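Local coordinates for protein putative protease (Parabacteroides distasonis ATCC 8503, PDB 3KD4) that is of unknown function but is probably an exported protease, at residues Gly158-Pro163 / Gly313-Asp318; Ala329-Ala332 / Lys337-Tyr340. All coordinates share one frame; numbering follows the deposited sequence. Where two conformers were deposited one is given.

Contact 1 of 2, residues Gly158-Pro163 / Gly313-Asp318; sequences GLYGSP and GHLDTD
Tyr160 reaches from the end of strand 156-160, an edge strand of a three-stranded antiparallel sheet, to Leu315 and Asp316 in the loop between strands 305-312 and 327-334. The contact packs the end of that edge strand against the loop through a CH-pi interaction and one hydrogen bond. Its tight part is the Tyr160 side chain. With CG anti to the carbonyl carbon (chi1 -71°), the ring is sent out from the strand to the loop, and Leu315 CD2 settles over the middle of one face, 3.6 Å from the ring centroid. That methyl lies only 12° off the ring normal, which is the evidence for a CH-pi contact. Beside it, Tyr160 CE2 approaches His314 O to 3.5 Å. The His314 ring presents its edge to Tyr160 CD2, but it was modelled in two conformers, so this neighbour is less certain. Leu315 itself is buried; its side chain also touches Val204 on strand 202-206, as does that of Tyr160.

The looser, solvent side belongs to exposed Asp316, whose carboxylate turns back on its own loop, where OD1 accepts from Asp318 N in an Asx turn. A water joins Tyr160 OH to Asp316 O. The firm polar link is to the backbone: Asp316 N donates to Tyr160 OH over 2.9 Å, with an N-H...O angle of 167°.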
ATOM      1  N   GLY A 158       8.212   8.499  18.271  1.00 23.84           N
ATOM      2  CA  GLY A 158       9.362   8.755  17.453  1.00 24.29           C
ATOM      3  C   GLY A 158       8.967   9.498  16.199  1.00 23.88           C
ATOM      4  O   GLY A 158       7.920   9.239  15.615  1.00 21.94           O
ATOM      5  N   LEU A 159       9.853  10.392  15.793  1.00 23.43           N
ATOM      6  CA  LEU A 159       9.728  11.068  14.529  1.00 24.15           C
ATOM      7  C   LEU A 159      10.713  10.384  13.584  1.00 24.13           C
ATOM      8  O   LEU A 159      11.908  10.475  13.767  1.00 26.07           O
ATOM      9  CB  LEU A 159      10.062  12.549  14.750  1.00 24.07           C
ATOM     10  CG  LEU A 159       9.964  13.466  13.547  1.00 25.38           C
ATOM     11  CD1 LEU A 159       8.544  13.398  12.993  1.00 26.51           C
ATOM     12  CD2 LEU A 159      10.366  14.909  13.876  1.00 20.58           C
ATOM     13  N   TYR A 160      10.210   9.656  12.609  1.00 23.40           N
ATOM     14  CA  TYR A 160      11.031   8.989  11.605  1.00 23.33           C
ATOM     15  C   TYR A 160      11.197   9.872  10.395  1.00 23.44           C
ATOM     16  O   TYR A 160      10.256  10.570   9.991  1.00 22.14           O
ATOM     17  CB  TYR A 160      10.356   7.705  11.133  1.00 23.67           C
ATOM     18  CG  TYR A 160      10.360   6.632  12.169  1.00 23.50           C
ATOM     19  CD1 TYR A 160       9.435   6.649  13.214  1.00 20.49           C
ATOM     20  CD2 TYR A 160      11.346   5.625  12.146  1.00 23.97           C
ATOM     21  CE1 TYR A 160       9.446   5.656  14.215  1.00 20.05           C
ATOM     22  CE2 TYR A 160      11.391   4.634  13.131  1.00 24.07           C
ATOM     23  CZ  TYR A 160      10.428   4.643  14.149  1.00 24.79           C
ATOM     24  OH  TYR A 160      10.485   3.674  15.107  1.00 22.46           O
ATOM     25  N   GLY A 161      12.380   9.787   9.785  1.00 22.88           N
ATOM     26  CA  GLY A 161      12.703  10.566   8.604  1.00 22.72           C
ATOM     27  C   GLY A 161      13.003  12.027   8.854  1.00 21.74           C
ATOM     28  O   GLY A 161      12.931  12.837   7.953  1.00 21.60           O
ATOM     29  N   SER A 162      13.402  12.363  10.065  1.00 21.95           N
ATOM     30  CA  SER A 162      13.741  13.739  10.396  1.00 22.12           C
ATOM     31  C   SER A 162      14.615  13.688  11.627  1.00 22.88           C
ATOM     32  O   SER A 162      14.352  12.905  12.499  1.00 23.55           O
ATOM     33  CB  SER A 162      12.484  14.535  10.760  1.00 21.81           C
ATOM     34  OG  SER A 162      12.870  15.778  11.310  1.00 20.72           O
ATOM     35  N   PRO A 163      15.633  14.535  11.711  1.00 23.39           N
ATOM     36  CA  PRO A 163      16.460  14.565  12.919  1.00 23.72           C
ATOM     37  C   PRO A 163      15.929  15.456  14.041  1.00 23.67           C
ATOM     38  O   PRO A 163      16.560  15.556  15.079  1.00 24.53           O
ATOM     39  CB  PRO A 163      17.797  15.102  12.391  1.00 23.75           C
ATOM     40  CG  PRO A 163      17.418  16.039  11.288  1.00 23.74           C
ATOM     41  CD  PRO A 163      16.118  15.470  10.678  1.00 24.08           C
ATOM     42  N   GLY A 313       9.654  -1.717   7.242  1.00 21.88           N
ATOM     43  CA  GLY A 313      10.833  -2.349   7.723  1.00 23.44           C
ATOM     44  C   GLY A 313      11.739  -1.481   8.564  1.00 25.09           C
ATOM     45  O   GLY A 313      12.553  -2.003   9.308  1.00 26.33           O
ATOM     46  N   HIS A 314      11.630  -0.177   8.507  1.00 25.80           N
ATOM     47  CA  HIS A 314      12.520   0.729   9.229  0.50 27.31           C
ATOM     48  C   HIS A 314      11.999   1.077  10.646  1.00 27.05           C
ATOM     49  O   HIS A 314      12.615   1.823  11.354  1.00 27.80           O
ATOM     50  CB  HIS A 314      12.695   2.024   8.400  0.50 27.48           C
ATOM     51  CG  HIS A 314      11.420   2.784   8.168  0.50 30.25           C
ATOM     52  ND1 HIS A 314      10.638   2.617   7.040  0.50 31.79           N
ATOM     53  CD2 HIS A 314      10.803   3.737   8.913  0.50 31.81           C
ATOM     54  CE1 HIS A 314       9.593   3.428   7.108  0.50 31.83           C
ATOM     55  NE2 HIS A 314       9.671   4.115   8.235  0.50 31.60           N
ATOM     56  N   LEU A 315      10.836   0.556  11.029  1.00 26.10           N
ATOM     57  CA  LEU A 315      10.197   0.977  12.276  1.00 25.25           C
ATOM     58  C   LEU A 315      10.618   0.139  13.470  1.00 23.05           C
ATOM     59  O   LEU A 315      10.811  -1.079  13.367  1.00 21.40           O
ATOM     60  CB  LEU A 315       8.700   0.811  12.182  1.00 25.96           C
ATOM     61  CG  LEU A 315       7.862   1.780  11.409  1.00 31.09           C
ATOM     62  CD1 LEU A 315       6.423   1.267  11.639  1.00 31.97           C
ATOM     63  CD2 LEU A 315       8.058   3.244  11.871  1.00 31.48           C
ATOM     64  N   ASP A 316      10.688   0.786  14.620  1.00 21.19           N
ATOM     65  CA  ASP A 316      10.873   0.062  15.860  1.00 20.90           C
ATOM     66  C   ASP A 316       9.518  -0.432  16.286  1.00 19.85           C
ATOM     67  O   ASP A 316       8.718   0.330  16.807  1.00 20.10           O
ATOM     68  CB  ASP A 316      11.465   0.977  16.916  1.00 21.86           C
ATOM     69  CG  ASP A 316      11.547   0.303  18.296  1.00 22.28           C
ATOM     70  OD1 ASP A 316      11.134  -0.857  18.477  1.00 24.55           O
ATOM     71  OD2 ASP A 316      11.997   0.988  19.203  1.00 22.64           O
ATOM     72  N   THR A 317       9.251  -1.706  16.048  1.00 19.09           N
ATOM     73  CA  THR A 317       7.924  -2.254  16.295  1.00 19.69           C
ATOM     74  C   THR A 317       7.654  -2.494  17.798  1.00 20.04           C
ATOM     75  O   THR A 317       6.523  -2.722  18.169  1.00 19.02           O
ATOM     76  CB  THR A 317       7.639  -3.530  15.457  1.00 19.23           C
ATOM     77  OG1 THR A 317       8.599  -4.528  15.759  1.00 19.74           O
ATOM     78  CG2 THR A 317       7.722  -3.197  13.968  1.00 20.67           C
ATOM     79  N   ASP A 318       8.661  -2.376  18.652  1.00 19.09           N
ATOM     80  CA  ASP A 318       8.406  -2.352  20.104  1.00 19.56           C
ATOM     81  C   ASP A 318       7.686  -1.070  20.498  1.00 19.51           C
ATOM     82  O   ASP A 318       6.955  -1.019  21.499  1.00 19.60           O
ATOM     83  CB  ASP A 318       9.727  -2.436  20.866  1.00 19.20           C
ATOM     84  CG  ASP A 318      10.346  -3.795  20.782  1.00 21.29           C
ATOM     85  OD1 ASP A 318       9.556  -4.773  20.803  1.00 21.59           O
ATOM     86  OD2 ASP A 318      11.597  -3.865  20.771  1.00 21.17           O
TER
HETATM   87  O   HOH W   1       8.095   3.270  16.243  1.00 36.51           O

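Contact 2 of 2, residues Ala329-Ala332 / Lys337-Tyr340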
ATOM      1  N   ALA A 329      -1.825 -10.726   7.012  1.00 17.18           N
ATOM      2  CA  ALA A 329      -1.696 -12.007   6.366  1.00 16.36           C
ATOM      3  C   ALA A 329      -2.021 -13.078   7.393  1.00 16.20           C
ATOM      4  O   ALA A 329      -2.226 -12.799   8.590  1.00 15.70           O
ATOM      5  CB  ALA A 329      -0.257 -12.162   5.793  1.00 15.60           C
ATOM      6  N   VAL A 330      -2.079 -14.308   6.923  1.00 16.82           N
ATOM      7  CA  VAL A 330      -2.281 -15.449   7.770  1.00 16.66           C
ATOM      8  C   VAL A 330      -1.160 -16.437   7.468  1.00 17.79           C
ATOM      9  O   VAL A 330      -0.833 -16.694   6.306  1.00 17.32           O
ATOM     10  CB  VAL A 330      -3.664 -16.062   7.533  1.00 16.98           C
ATOM     11  CG1 VAL A 330      -3.874 -17.370   8.345  1.00 14.54           C
ATOM     12  CG2 VAL A 330      -4.751 -15.027   7.873  1.00 16.55           C
ATOM     13  N   LYS A 331      -0.566 -16.965   8.529  1.00 17.54           N
ATOM     14  CA  LYS A 331       0.414 -18.031   8.452  1.00 18.92           C
ATOM     15  C   LYS A 331      -0.330 -19.355   8.679  1.00 19.25           C
ATOM     16  O   LYS A 331      -1.093 -19.463   9.639  1.00 20.36           O
ATOM     17  CB  LYS A 331       1.440 -17.790   9.576  1.00 19.90           C
ATOM     18  CG  LYS A 331       2.342 -18.910   9.945  1.00 23.76           C
ATOM     19  CD  LYS A 331       3.405 -18.427  10.964  1.00 29.12           C
ATOM     20  CE  LYS A 331       2.902 -18.214  12.394  1.00 31.80           C
ATOM     21  NZ  LYS A 331       3.051 -19.403  13.281  1.00 32.32           N
ATOM     22  N   ALA A 332      -0.106 -20.347   7.809  1.00 18.69           N
ATOM     23  CA  ALA A 332      -0.679 -21.699   7.966  1.00 18.01           C
ATOM     24  C   ALA A 332       0.443 -22.731   7.951  1.00 17.09           C
ATOM     25  O   ALA A 332       1.277 -22.736   7.055  1.00 15.15           O
ATOM     26  CB  ALA A 332      -1.673 -22.012   6.870  1.00 16.82           C
ATOM     27  N   LYS A 337       5.484 -27.177   7.608  1.00 23.06           N
ATOM     28  CA  LYS A 337       6.059 -26.074   6.807  1.00 23.24           C
ATOM     29  C   LYS A 337       5.045 -24.937   6.647  1.00 21.80           C
ATOM     30  O   LYS A 337       3.910 -25.156   6.182  1.00 20.65           O
ATOM     31  CB  LYS A 337       6.459 -26.539   5.412  1.00 23.94           C
ATOM     32  CG  LYS A 337       7.325 -27.835   5.390  1.00 29.58           C
ATOM     33  CD  LYS A 337       7.849 -28.138   3.980  1.00 33.78           C
ATOM     34  CE  LYS A 337       8.292 -29.591   3.830  1.00 38.13           C
ATOM     35  NZ  LYS A 337       9.027 -29.813   2.509  1.00 41.01           N
ATOM     36  N   ASP A 338       5.482 -23.730   6.968  1.00 19.88           N
ATOM     37  CA  ASP A 338       4.612 -22.592   6.914  1.00 19.25           C
ATOM     38  C   ASP A 338       4.396 -22.064   5.510  1.00 18.09           C
ATOM     39  O   ASP A 338       5.301 -22.028   4.717  1.00 16.92           O
ATOM     40  CB  ASP A 338       5.162 -21.483   7.790  1.00 19.19           C
ATOM     41  CG  ASP A 338       4.989 -21.757   9.243  1.00 22.31           C
ATOM     42  OD1 ASP A 338       4.239 -22.698   9.620  1.00 23.55           O
ATOM     43  OD2 ASP A 338       5.607 -20.988  10.022  1.00 26.15           O
ATOM     44  N   GLN A 339       3.171 -21.614   5.227  1.00 17.43           N
ATOM     45  CA  GLN A 339       2.902 -20.846   4.030  1.00 16.92           C
ATOM     46  C   GLN A 339       2.069 -19.659   4.441  1.00 16.43           C
ATOM     47  O   GLN A 339       1.370 -19.700   5.472  1.00 16.94           O
ATOM     48  CB  GLN A 339       2.199 -21.709   2.947  1.00 17.56           C
ATOM     49  CG  GLN A 339       0.815 -22.191   3.351  1.00 18.25           C
ATOM     50  CD  GLN A 339       0.288 -23.269   2.414  1.00 21.04           C
ATOM     51  OE1 GLN A 339      -0.746 -23.097   1.794  1.00 21.72           O
ATOM     52  NE2 GLN A 339       1.002 -24.371   2.310  1.00 19.27           N
ATOM     53  N   TYR A 340       2.176 -18.596   3.663  1.00 15.98           N
ATOM     54  CA  TYR A 340       1.526 -17.330   3.979  1.00 16.93           C
ATOM     55  C   TYR A 340       0.387 -17.030   3.011  1.00 18.14           C
ATOM     56  O   TYR A 340       0.548 -17.195   1.814  1.00 17.95           O
ATOM     57  CB  TYR A 340       2.550 -16.199   3.966  1.00 16.12           C
ATOM     58  CG  TYR A 340       3.722 -16.521   4.874  1.00 15.90           C
ATOM     59  CD1 TYR A 340       3.526 -16.710   6.241  1.00 15.96           C
ATOM     60  CD2 TYR A 340       5.016 -16.674   4.368  1.00 19.51           C
ATOM     61  CE1 TYR A 340       4.593 -17.016   7.100  1.00 16.18           C
ATOM     62  CE2 TYR A 340       6.097 -16.964   5.218  1.00 18.44           C
ATOM     63  CZ  TYR A 340       5.857 -17.138   6.590  1.00 16.42           C
ATOM     64  OH  TYR A 340       6.865 -17.485   7.420  1.00 14.97           O
TER
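Lys331 and Tyr340 stand side by side on one face of an antiparallel beta hairpin, as a non-hydrogen-bonded pair whose CA atoms are 4.7 Å apart. The short strand segments run at 160° to each other, close to fully antiparallel. Tyr340 leans its ring toward the partner strand, and Lys331 CB lies 4.1 Å from Tyr340 CD1; the aromatic ring thus lines the root of the lysine rather than its charged end. The rest of Lys331 turns to Asp338. CG anti to the backbone N (chi1 165°) lays the chain beside the carboxylate, and Lys331 CD comes to 3.5 Å from Asp338 OD2. Bends at chi3 and chi4 then take the ammonium off: Lys331 NZ is 4.4 Å from Asp338 OD2, beyond a salt bridge, and has a long, weak ion pair with Glu306. Asp338 OD1 is instead hydrogen-bonded to Thr333 OG1. Were an alanine here in place of Lys331, the chain beyond CB would be missing, which would probably leave Asp338 without the positive charge beside it and open a gap next to the Tyr340 ring.

On the other face are Ala332 and Gln339, a hydrogen-bonded pair. Ala332 N donates to Gln339 O over 2.8 Å, almost straight at 173°, and Gln339 N returns a bond of 2.9 Å to Ala332 O. The Gln339 chain runs extended beyond CG to its amide, where NE2 donates to Gln245 OE1.

Strand 337-341 forms an edge of its sheet, with strand 327-334 between it and strand 305-312. Leu308 and Ile363 meet Lys331 and Tyr340 on their face, while Val330 packs on Leu294 and Leu298 of helix 287-300.

In the fold
Both segments of contact 1 come earlier in the chain than those of contact 2, and the two contacts do not touch: their centres are 27 Å apart and their nearest atoms about 14 Å. What links them is the five-stranded antiparallel sheet. Its middle strand, 305-312, runs out into the loop holding residues 313-318, and the chain returns as strand 327-334, which pairs with edge strand 337-341 in contact 2. Contact 2 is therefore internal to this sheet, whereas contact 1 reaches from its connecting loop to strand 156-160 of a separate three-stranded sheet, in the part of the chain assigned to DUF3857. One completes the sheet's edge; the other ties it to the preceding part of the protein.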